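Long-range contacts in VAL-1 (Chlorella virus, PDB 3GNE), which cleaves the polysaccharide alginate by a lyase reaction, as a viral member of polysaccharide lyase family 14: residues E78-K83 with D163-I168; G123-Y128 with K157-Y162. All blocks are in the same frame, centred on the assembly; numbering follows the deposited sequence.

Contact 1. Residues E78-K83 with D163-I168; sequences EVFYPK and DVWNRI
Phe80 packs against Trp165 and Asp163 where two antiparallel strands, 72-80 and 166-173, fray into loops at one end of a sheet of the beta-sandwich (concanavalin-like) fold. The edge of the Phe80 ring meets the face of the Trp165 five-membered ring, planes at 56°, in a T-shaped pair. Phe80 CB sits almost squarely over the Trp165 six-membered ring, 3.6 Å from its centroid. CG anti to the backbone N (chi1 -172°) lays the Phe80 ring against the partner backbone, with Val164 N and Asp163 CA over one face; Asp163 CA makes a CH-pi contact 4.0 Å from the ring centroid.

Val79 and Asn166 form a hydrogen-bonded pair. Val79 N donates a hydrogen bond to Asn166 O at 2.8 Å. Val79 O accepts two, from Asn166 N at 2.9 Å and from the side-chain ND2 of Asn166 at 3.2 Å, which arrive from opposite faces of the carbonyl plane. Val79 CG1 rests on Asn166 CB. In the neighbouring non-hydrogen-bonded pair, Glu78 and Arg167 point to the sheet face opposite Val79 and Asn166 and lie side by side through their CG atoms.

The direct ladder is interrupted at Tyr81 and Val164, where a water accepts from Tyr81 N and donates to Val164 O. It resumes at Asp163, whose N donates to Tyr81 O at 2.9 Å and whose OD1 receives Lys83 N at 2.9 Å from above the carboxylate plane.

Further out, Asn166 OD1 accepts from Asn193 ND2, and Asn166 ND2 also faces the main-chain O of Lys161, probably a hydrogen bond. Glu78 OE2 bonds Asn237, Trp165 NE1 bonds Asp35, and the indole has a cation-pi contact with Lys37. Tyr81 OH is hydrogen-bonded to His93 NE2.

Contact 2. Residues G123-Y128 with K157-Y162; sequences GGVIDY and KNALKY
Leu160 holds CG anti to its carbonyl carbon (chi1 -59°) and Val125 holds CG2 likewise, CG1 being anti to the backbone N (chi1 176°); these settings bring Leu160 CG and Val125 CG2 to 3.6 Å. The two side chains cross at about a right angle, with both methyls of Leu160 also close to Val125 CG2. Ala159 CB adds a looser touch on the same methyl, at 4.4 Å.

Beside this apolar patch lies one backbone bond, Leu160 N to Gly123 O, 2.8 Å long with an N-H...O angle of 163°. The same oxygen is flanked by Leu160 CB and CG, each 3.3 Å away. Gly123 and Gly124 both face Gln120, forming a G1 beta bulge at the entry to strand 125-130. Gly123, with a positive phi, and Gly124 bring only backbone to the loop, which packs closely against them.

Leu160 touches Trp119 of one large sheet and Ile168 of the other, and Ala159 touches Val192, so loop 157-162 is joined to strands of both. Val125 separately packs on Val190 and Val192. The buried Gly123 carbonyl thus has a nearly straight N-H partner while the Leu160 side chain lies against it and Val125: one directional bond and apolar packing together set the loop's position at the bulge.

In the fold
Contact 1 and contact 2 lie on the same side of the chain's centre, their own centres about 11 Å apart. In sequence, both segments of contact 2 fall between those of contact 1, in the order 78-83, 123-128, 157-162, 163-168. Contact 1 pairs strands 72-80 and 166-173 of the eight-stranded sheet; contact 2 ties strand 125-130, of the seven-stranded sheet, to the loop that leads into strand 166-173. That continuous run, 157-168, therefore bridges the two sheets of the sandwich. The contacts also meet directly where Tyr162 CD1 packs on the carbonyl oxygens of Tyr81 and Pro82, 3.5 Å from each O.

Contact 1. Residues E78-K83 with D163-I168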
ATOM      1  N   GLU A  78      11.311  -0.995  -1.046  1.00  8.63           N
ATOM      2  CA  GLU A  78      12.142  -1.394   0.093  1.00  9.37           C
ATOM      3  C   GLU A  78      12.109  -0.313   1.137  1.00  9.44           C
ATOM      4  O   GLU A  78      12.023   0.876   0.799  1.00 10.23           O
ATOM      5  CB  GLU A  78      13.609  -1.617  -0.351  1.00 10.36           C
ATOM      6  CG  GLU A  78      13.608  -2.754  -1.423  1.00 11.51           C
ATOM      7  CD  GLU A  78      14.991  -2.936  -1.993  1.00 15.57           C
ATOM      8  OE1 GLU A  78      15.975  -2.563  -1.339  1.00 29.47           O
ATOM      9  OE2 GLU A  78      15.156  -3.501  -3.082  1.00 18.63           O
ATOM     10  N   VAL A  79      12.164  -0.702   2.416  1.00 10.00           N
ATOM     11  CA  VAL A  79      12.154   0.321   3.493  1.00  8.57           C
ATOM     12  C   VAL A  79      13.170  -0.003   4.570  1.00  8.10           C
ATOM     13  O   VAL A  79      13.363  -1.134   4.968  1.00 10.06           O
ATOM     14  CB  VAL A  79      10.734   0.391   4.071  1.00  9.33           C
ATOM     15  CG1 VAL A  79      10.337  -0.970   4.669  1.00 11.23           C
ATOM     16  CG2 VAL A  79      10.643   1.512   5.107  1.00  9.92           C
ATOM     17  N   PHE A  80      13.864   1.041   4.998  1.00  9.27           N
ATOM     18  CA  PHE A  80      14.891   0.983   6.029  1.00  9.69           C
ATOM     19  C   PHE A  80      14.395   1.776   7.254  1.00  9.44           C
ATOM     20  O   PHE A  80      14.123   2.982   7.136  1.00  9.65           O
ATOM     21  CB  PHE A  80      16.153   1.591   5.462  1.00 10.10           C
ATOM     22  CG  PHE A  80      17.418   1.459   6.303  1.00 10.75           C
ATOM     23  CD1 PHE A  80      18.418   0.578   5.873  1.00 12.00           C
ATOM     24  CD2 PHE A  80      17.664   2.170   7.457  1.00 13.55           C
ATOM     25  CE1 PHE A  80      19.597   0.486   6.578  1.00 13.56           C
ATOM     26  CE2 PHE A  80      18.844   2.084   8.176  1.00 12.63           C
ATOM     27  CZ  PHE A  80      19.837   1.232   7.744  1.00 13.17           C
ATOM     28  N   TYR A  81      14.292   1.064   8.361  1.00  9.28           N
ATOM     29  CA  TYR A  81      13.924   1.622   9.674  1.00  9.42           C
ATOM     30  C   TYR A  81      15.184   1.676  10.535  1.00  9.54           C
ATOM     31  O   TYR A  81      15.603   0.584  10.979  1.00 11.28           O
ATOM     32  CB  TYR A  81      12.882   0.728  10.334  1.00 10.01           C
ATOM     33  CG  TYR A  81      11.533   0.828   9.610  1.00  9.34           C
ATOM     34  CD1 TYR A  81      10.795   2.018   9.797  1.00  9.44           C
ATOM     35  CD2 TYR A  81      11.012  -0.193   8.825  1.00  9.00           C
ATOM     36  CE1 TYR A  81       9.547   2.121   9.155  1.00  9.15           C
ATOM     37  CE2 TYR A  81       9.778  -0.057   8.185  1.00  9.07           C
ATOM     38  CZ  TYR A  81       9.070   1.111   8.378  1.00  9.03           C
ATOM     39  OH  TYR A  81       7.838   1.293   7.751  1.00  9.80           O
ATOM     40  N   PRO A  82      15.752   2.838  10.778  1.00 10.48           N
ATOM     41  CA  PRO A  82      16.917   2.876  11.651  1.00 11.18           C
ATOM     42  C   PRO A  82      16.579   2.325  13.023  1.00 11.19           C
ATOM     43  O   PRO A  82      15.461   2.511  13.508  1.00 11.42           O
ATOM     44  CB  PRO A  82      17.230   4.374  11.747  1.00 12.22           C
ATOM     45  CG  PRO A  82      16.688   4.951  10.453  1.00 12.05           C
ATOM     46  CD  PRO A  82      15.392   4.156  10.247  1.00 11.25           C
ATOM     47  N   LYS A  83      17.554   1.696  13.674  1.00 11.48           N
ATOM     48  CA  LYS A  83      17.405   1.239  15.038  1.00 13.94           C
ATOM     49  C   LYS A  83      16.737   2.266  15.942  1.00 12.59           C
ATOM     50  O   LYS A  83      17.168   3.436  15.866  1.00 15.89           O
ATOM     51  CB  LYS A  83      18.811   0.866  15.559  1.00 14.51           C
ATOM     52  CG  LYS A  83      18.795   0.095  16.889  1.00 19.41           C
ATOM     53  CD  LYS A  83      20.173   0.020  17.490  1.00 27.38           C
ATOM     54  CE  LYS A  83      20.288  -0.818  18.757  1.00 32.65           C
ATOM     55  NZ  LYS A  83      21.768  -1.062  19.035  1.00 33.30           N
ATOM     56  N   ASP A 163      17.621  -1.483  10.622  1.00 11.81           N
ATOM     57  CA  ASP A 163      18.933  -1.288  10.016  1.00 12.97           C
ATOM     58  C   ASP A 163      19.147  -2.183   8.803  1.00 13.00           C
ATOM     59  O   ASP A 163      20.292  -2.615   8.538  1.00 14.06           O
ATOM     60  CB  ASP A 163      19.993  -1.539  11.123  1.00 13.39           C
ATOM     61  CG  ASP A 163      20.125  -0.384  12.091  1.00 14.55           C
ATOM     62  OD1 ASP A 163      19.556   0.701  11.865  1.00 13.32           O
ATOM     63  OD2 ASP A 163      20.859  -0.543  13.113  1.00 13.63           O
ATOM     64  N   VAL A 164      18.112  -2.526   8.065  1.00 12.53           N
ATOM     65  CA  VAL A 164      18.184  -3.344   6.860  1.00 14.08           C
ATOM     66  C   VAL A 164      17.194  -2.847   5.811  1.00 12.88           C
ATOM     67  O   VAL A 164      16.156  -2.276   6.149  1.00 13.40           O
ATOM     68  CB  VAL A 164      17.765  -4.797   7.075  1.00 18.75           C
ATOM     69  CG1 VAL A 164      18.528  -5.413   8.202  1.00 22.64           C
ATOM     70  CG2 VAL A 164      16.298  -4.977   7.436  1.00 22.61           C
ATOM     71  N   TRP A 165      17.494  -3.111   4.554  1.00 12.70           N
ATOM     72  CA  TRP A 165      16.507  -2.815   3.536  1.00 12.08           C
ATOM     73  C   TRP A 165      15.481  -3.916   3.494  1.00 12.55           C
ATOM     74  O   TRP A 165      15.712  -5.008   2.940  1.00 18.49           O
ATOM     75  CB  TRP A 165      17.214  -2.612   2.193  1.00 12.70           C
ATOM     76  CG  TRP A 165      17.975  -1.318   2.220  1.00 12.33           C
ATOM     77  CD1 TRP A 165      19.311  -1.132   2.366  1.00 14.43           C
ATOM     78  CD2 TRP A 165      17.399  -0.019   2.101  1.00 11.60           C
ATOM     79  NE1 TRP A 165      19.638   0.202   2.347  1.00 14.99           N
ATOM     80  CE2 TRP A 165      18.455   0.916   2.182  1.00 13.22           C
ATOM     81  CE3 TRP A 165      16.097   0.424   1.935  1.00 11.33           C
ATOM     82  CZ2 TRP A 165      18.229   2.270   2.092  1.00 13.28           C
ATOM     83  CZ3 TRP A 165      15.868   1.784   1.858  1.00 11.73           C
ATOM     84  CH2 TRP A 165      16.923   2.705   1.940  1.00 13.25           C
ATOM     85  N   ASN A 166      14.334  -3.691   4.077  1.00 11.19           N
ATOM     86  CA  ASN A 166      13.278  -4.718   4.041  1.00 10.05           C
ATOM     87  C   ASN A 166      12.607  -4.662   2.671  1.00  9.74           C
ATOM     88  O   ASN A 166      12.291  -3.534   2.241  1.00 12.53           O
ATOM     89  CB  ASN A 166      12.208  -4.440   5.092  1.00 10.88           C
ATOM     90  CG  ASN A 166      12.769  -4.553   6.512  1.00 10.11           C
ATOM     91  OD1 ASN A 166      12.920  -5.672   7.011  1.00 11.61           O
ATOM     92  ND2 ASN A 166      13.001  -3.428   7.181  1.00 11.36           N
ATOM     93  N   ARG A 167      12.380  -5.779   2.048  1.00  9.48           N
ATOM     94  CA  ARG A 167      11.759  -5.864   0.743  1.00  9.65           C
ATOM     95  C   ARG A 167      10.286  -6.216   0.887  1.00 10.32           C
ATOM     96  O   ARG A 167       9.965  -7.255   1.448  1.00 12.70           O
ATOM     97  CB  ARG A 167      12.479  -6.923  -0.124  1.00 13.34           C
ATOM     98  CG  ARG A 167      13.954  -6.580  -0.277  1.00 16.74           C
ATOM     99  CD  ARG A 167      14.656  -7.637  -1.112  1.00 26.42           C
ATOM    100  NE  ARG A 167      14.474  -8.989  -0.650  1.00 39.46           N
ATOM    101  CZ  ARG A 167      14.841  -9.734   0.373  1.00 36.89           C
ATOM    102  NH1 ARG A 167      14.446 -10.999   0.432  1.00 38.85           N
ATOM    103  NH2 ARG A 167      15.595  -9.214   1.354  1.00 48.05           N
ATOM    104  N   ILE A 168       9.432  -5.329   0.347  1.00 10.07           N
ATOM    105  CA  ILE A 168       8.004  -5.508   0.461  1.00 10.13           C
ATOM    106  C   ILE A 168       7.384  -5.646  -0.927  1.00  9.41           C
ATOM    107  O   ILE A 168       7.754  -4.903  -1.831  1.00 10.61           O
ATOM    108  CB  ILE A 168       7.380  -4.249   1.133  1.00 12.39           C
ATOM    109  CG1 ILE A 168       8.124  -3.871   2.430  1.00 19.92           C
ATOM    110  CG2 ILE A 168       5.885  -4.468   1.346  1.00 13.25           C
ATOM    111  CD1 ILE A 168       8.043  -4.891   3.520  1.00 36.35           C
TER
HETATM  112  O   HOH W   1      15.256  -1.517   8.463  1.00 11.42           O

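Contact 2. Residues G123-Y128 with K157-Y162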
ATOM      1  N   GLY A 123       6.910  -3.921  14.234  1.00  9.90           N
ATOM      2  CA  GLY A 123       7.407  -4.178  12.900  1.00 10.34           C
ATOM      3  C   GLY A 123       6.716  -5.281  12.144  1.00  8.78           C
ATOM      4  O   GLY A 123       7.155  -5.817  11.129  1.00 10.62           O
ATOM      5  N   GLY A 124       5.489  -5.633  12.623  1.00  9.74           N
ATOM      6  CA  GLY A 124       4.708  -6.616  11.841  1.00  9.61           C
ATOM      7  C   GLY A 124       4.191  -6.004  10.562  1.00  8.86           C
ATOM      8  O   GLY A 124       4.283  -4.797  10.346  1.00  8.85           O
ATOM      9  N   VAL A 125       3.611  -6.863   9.699  1.00  8.93           N
ATOM     10  CA  VAL A 125       3.032  -6.440   8.443  1.00  8.13           C
ATOM     11  C   VAL A 125       1.690  -7.113   8.303  1.00  8.29           C
ATOM     12  O   VAL A 125       1.541  -8.272   8.709  1.00  9.11           O
ATOM     13  CB  VAL A 125       3.967  -6.769   7.249  1.00  9.03           C
ATOM     14  CG1 VAL A 125       3.338  -6.421   5.888  1.00 11.23           C
ATOM     15  CG2 VAL A 125       5.283  -6.015   7.416  1.00 10.27           C
ATOM     16  N   ILE A 126       0.752  -6.402   7.680  1.00  8.16           N
ATOM     17  CA  ILE A 126      -0.499  -7.028   7.229  1.00  8.46           C
ATOM     18  C   ILE A 126      -0.837  -6.503   5.849  1.00  8.30           C
ATOM     19  O   ILE A 126      -0.416  -5.456   5.399  1.00  9.11           O
ATOM     20  CB  ILE A 126      -1.705  -6.718   8.152  1.00  8.24           C
ATOM     21  CG1 ILE A 126      -1.882  -5.212   8.356  1.00  8.92           C
ATOM     22  CG2 ILE A 126      -1.560  -7.430   9.495  1.00  9.43           C
ATOM     23  CD1 ILE A 126      -3.245  -4.831   8.943  1.00  9.69           C
ATOM     24  N   ASP A 127      -1.673  -7.319   5.146  1.00  8.26           N
ATOM     25  CA  ASP A 127      -2.471  -6.868   4.036  1.00  8.06           C
ATOM     26  C   ASP A 127      -3.680  -6.119   4.598  1.00  8.83           C
ATOM     27  O   ASP A 127      -4.227  -6.561   5.596  1.00 10.10           O
ATOM     28  CB  ASP A 127      -2.927  -8.099   3.244  1.00  8.33           C
ATOM     29  CG  ASP A 127      -3.478  -7.790   1.888  1.00  9.38           C
ATOM     30  OD1 ASP A 127      -3.370  -6.607   1.438  1.00  9.69           O
ATOM     31  OD2 ASP A 127      -4.082  -8.674   1.285  1.00 12.75           O
ATOM     32  N   TYR A 128      -4.077  -5.017   3.997  1.00  7.70           N
ATOM     33  CA  TYR A 128      -5.141  -4.185   4.561  1.00  7.84           C
ATOM     34  C   TYR A 128      -6.101  -3.774   3.432  1.00  7.03           C
ATOM     35  O   TYR A 128      -5.717  -3.015   2.536  1.00  7.63           O
ATOM     36  CB  TYR A 128      -4.494  -2.983   5.220  1.00  7.85           C
ATOM     37  CG  TYR A 128      -5.452  -2.116   6.005  1.00  7.87           C
ATOM     38  CD1 TYR A 128      -6.129  -2.648   7.127  1.00  8.17           C
ATOM     39  CD2 TYR A 128      -5.659  -0.784   5.628  1.00  7.21           C
ATOM     40  CE1 TYR A 128      -7.021  -1.872   7.865  1.00  9.26           C
ATOM     41  CE2 TYR A 128      -6.525   0.003   6.393  1.00  8.57           C
ATOM     42  CZ  TYR A 128      -7.207  -0.525   7.494  1.00  9.04           C
ATOM     43  OH  TYR A 128      -8.062   0.217   8.262  1.00 10.04           O
ATOM     44  N   LYS A 157       4.796 -11.349  11.906  0.50  9.73           N
ATOM     45  CA  LYS A 157       5.156 -10.665  13.150  0.50 10.67           C
ATOM     46  C   LYS A 157       6.639 -10.284  13.096  0.50 10.20           C
ATOM     47  O   LYS A 157       7.506 -11.058  12.671  0.50 12.60           O
ATOM     48  CB  LYS A 157       4.836 -11.481  14.410  0.50 10.43           C
ATOM     49  CG  LYS A 157       3.361 -11.758  14.656  0.50  9.44           C
ATOM     50  CD  LYS A 157       3.018 -12.339  16.020  0.50  8.19           C
ATOM     51  CE  LYS A 157       1.579 -12.930  15.972  0.50  6.42           C
ATOM     52  NZ  LYS A 157       0.641 -11.826  15.574  0.50 11.70           N
ATOM     53  N   ASN A 158       6.937  -9.072  13.533  1.00 11.63           N
ATOM     54  CA  ASN A 158       8.281  -8.520  13.565  0.50 12.44           C
ATOM     55  C   ASN A 158       9.034  -8.749  12.265  1.00 12.27           C
ATOM     56  O   ASN A 158      10.258  -8.910  12.240  1.00 14.59           O
ATOM     57  CB  ASN A 158       8.993  -9.151  14.773  0.50 13.86           C
ATOM     58  CG  ASN A 158      10.299  -8.453  15.060  0.50 11.88           C
ATOM     59  OD1 ASN A 158      10.360  -7.214  15.143  0.50 14.75           O
ATOM     60  ND2 ASN A 158      11.337  -9.278  15.194  0.50 15.50           N
ATOM     61  N   ALA A 159       8.317  -8.739  11.146  1.00 12.26           N
ATOM     62  CA  ALA A 159       8.982  -9.009   9.872  1.00 11.74           C
ATOM     63  C   ALA A 159       9.896  -7.859   9.454  1.00 12.02           C
ATOM     64  O   ALA A 159      10.891  -8.067   8.757  1.00 13.45           O
ATOM     65  CB  ALA A 159       7.947  -9.279   8.775  1.00 11.88           C
ATOM     66  N   LEU A 160       9.534  -6.645   9.834  1.00 10.89           N
ATOM     67  CA  LEU A 160      10.338  -5.465   9.472  1.00 10.60           C
ATOM     68  C   LEU A 160      11.463  -5.314  10.487  1.00 11.75           C
ATOM     69  O   LEU A 160      11.241  -4.921  11.644  1.00 15.68           O
ATOM     70  CB  LEU A 160       9.460  -4.223   9.422  1.00 10.08           C
ATOM     71  CG  LEU A 160       8.295  -4.309   8.434  1.00 10.93           C
ATOM     72  CD1 LEU A 160       7.375  -3.101   8.660  1.00 12.06           C
ATOM     73  CD2 LEU A 160       8.818  -4.330   6.989  1.00 13.03           C
ATOM     74  N   LYS A 161      12.669  -5.655  10.049  1.00 11.22           N
ATOM     75  CA  LYS A 161      13.812  -5.589  10.922  1.00 11.51           C
ATOM     76  C   LYS A 161      14.441  -4.225  10.891  1.00 11.35           C
ATOM     77  O   LYS A 161      14.267  -3.466   9.932  1.00 12.66           O
ATOM     78  CB  LYS A 161      14.834  -6.643  10.475  1.00 13.23           C
ATOM     79  CG  LYS A 161      14.300  -8.071  10.384  1.00 14.66           C
ATOM     80  CD  LYS A 161      13.567  -8.557  11.632  1.00 18.89           C
ATOM     81  CE  LYS A 161      13.166 -10.021  11.377  1.00 21.55           C
ATOM     82  NZ  LYS A 161      12.369 -10.575  12.506  1.00 25.06           N
ATOM     83  N   TYR A 162      15.199  -3.880  11.939  1.00 11.56           N
ATOM     84  CA  TYR A 162      15.935  -2.604  11.953  1.00 11.22           C
ATOM     85  C   TYR A 162      17.229  -2.645  11.150  1.00 11.20           C
ATOM     86  O   TYR A 162      17.910  -3.678  11.049  1.00 12.48           O
ATOM     87  CB  TYR A 162      16.287  -2.232  13.414  1.00 12.39           C
ATOM     88  CG  TYR A 162      15.132  -1.839  14.290  1.00 11.95           C
ATOM     89  CD1 TYR A 162      14.319  -0.793  13.971  1.00 12.12           C
ATOM     90  CD2 TYR A 162      14.829  -2.540  15.479  1.00 16.50           C
ATOM     91  CE1 TYR A 162      13.250  -0.431  14.768  1.00 12.71           C
ATOM     92  CE2 TYR A 162      13.769  -2.190  16.299  1.00 18.93           C
ATOM     93  CZ  TYR A 162      12.981  -1.123  15.916  1.00 15.49           C
ATOM     94  OH  TYR A 162      11.935  -0.757  16.730  1.00 17.17           O
TER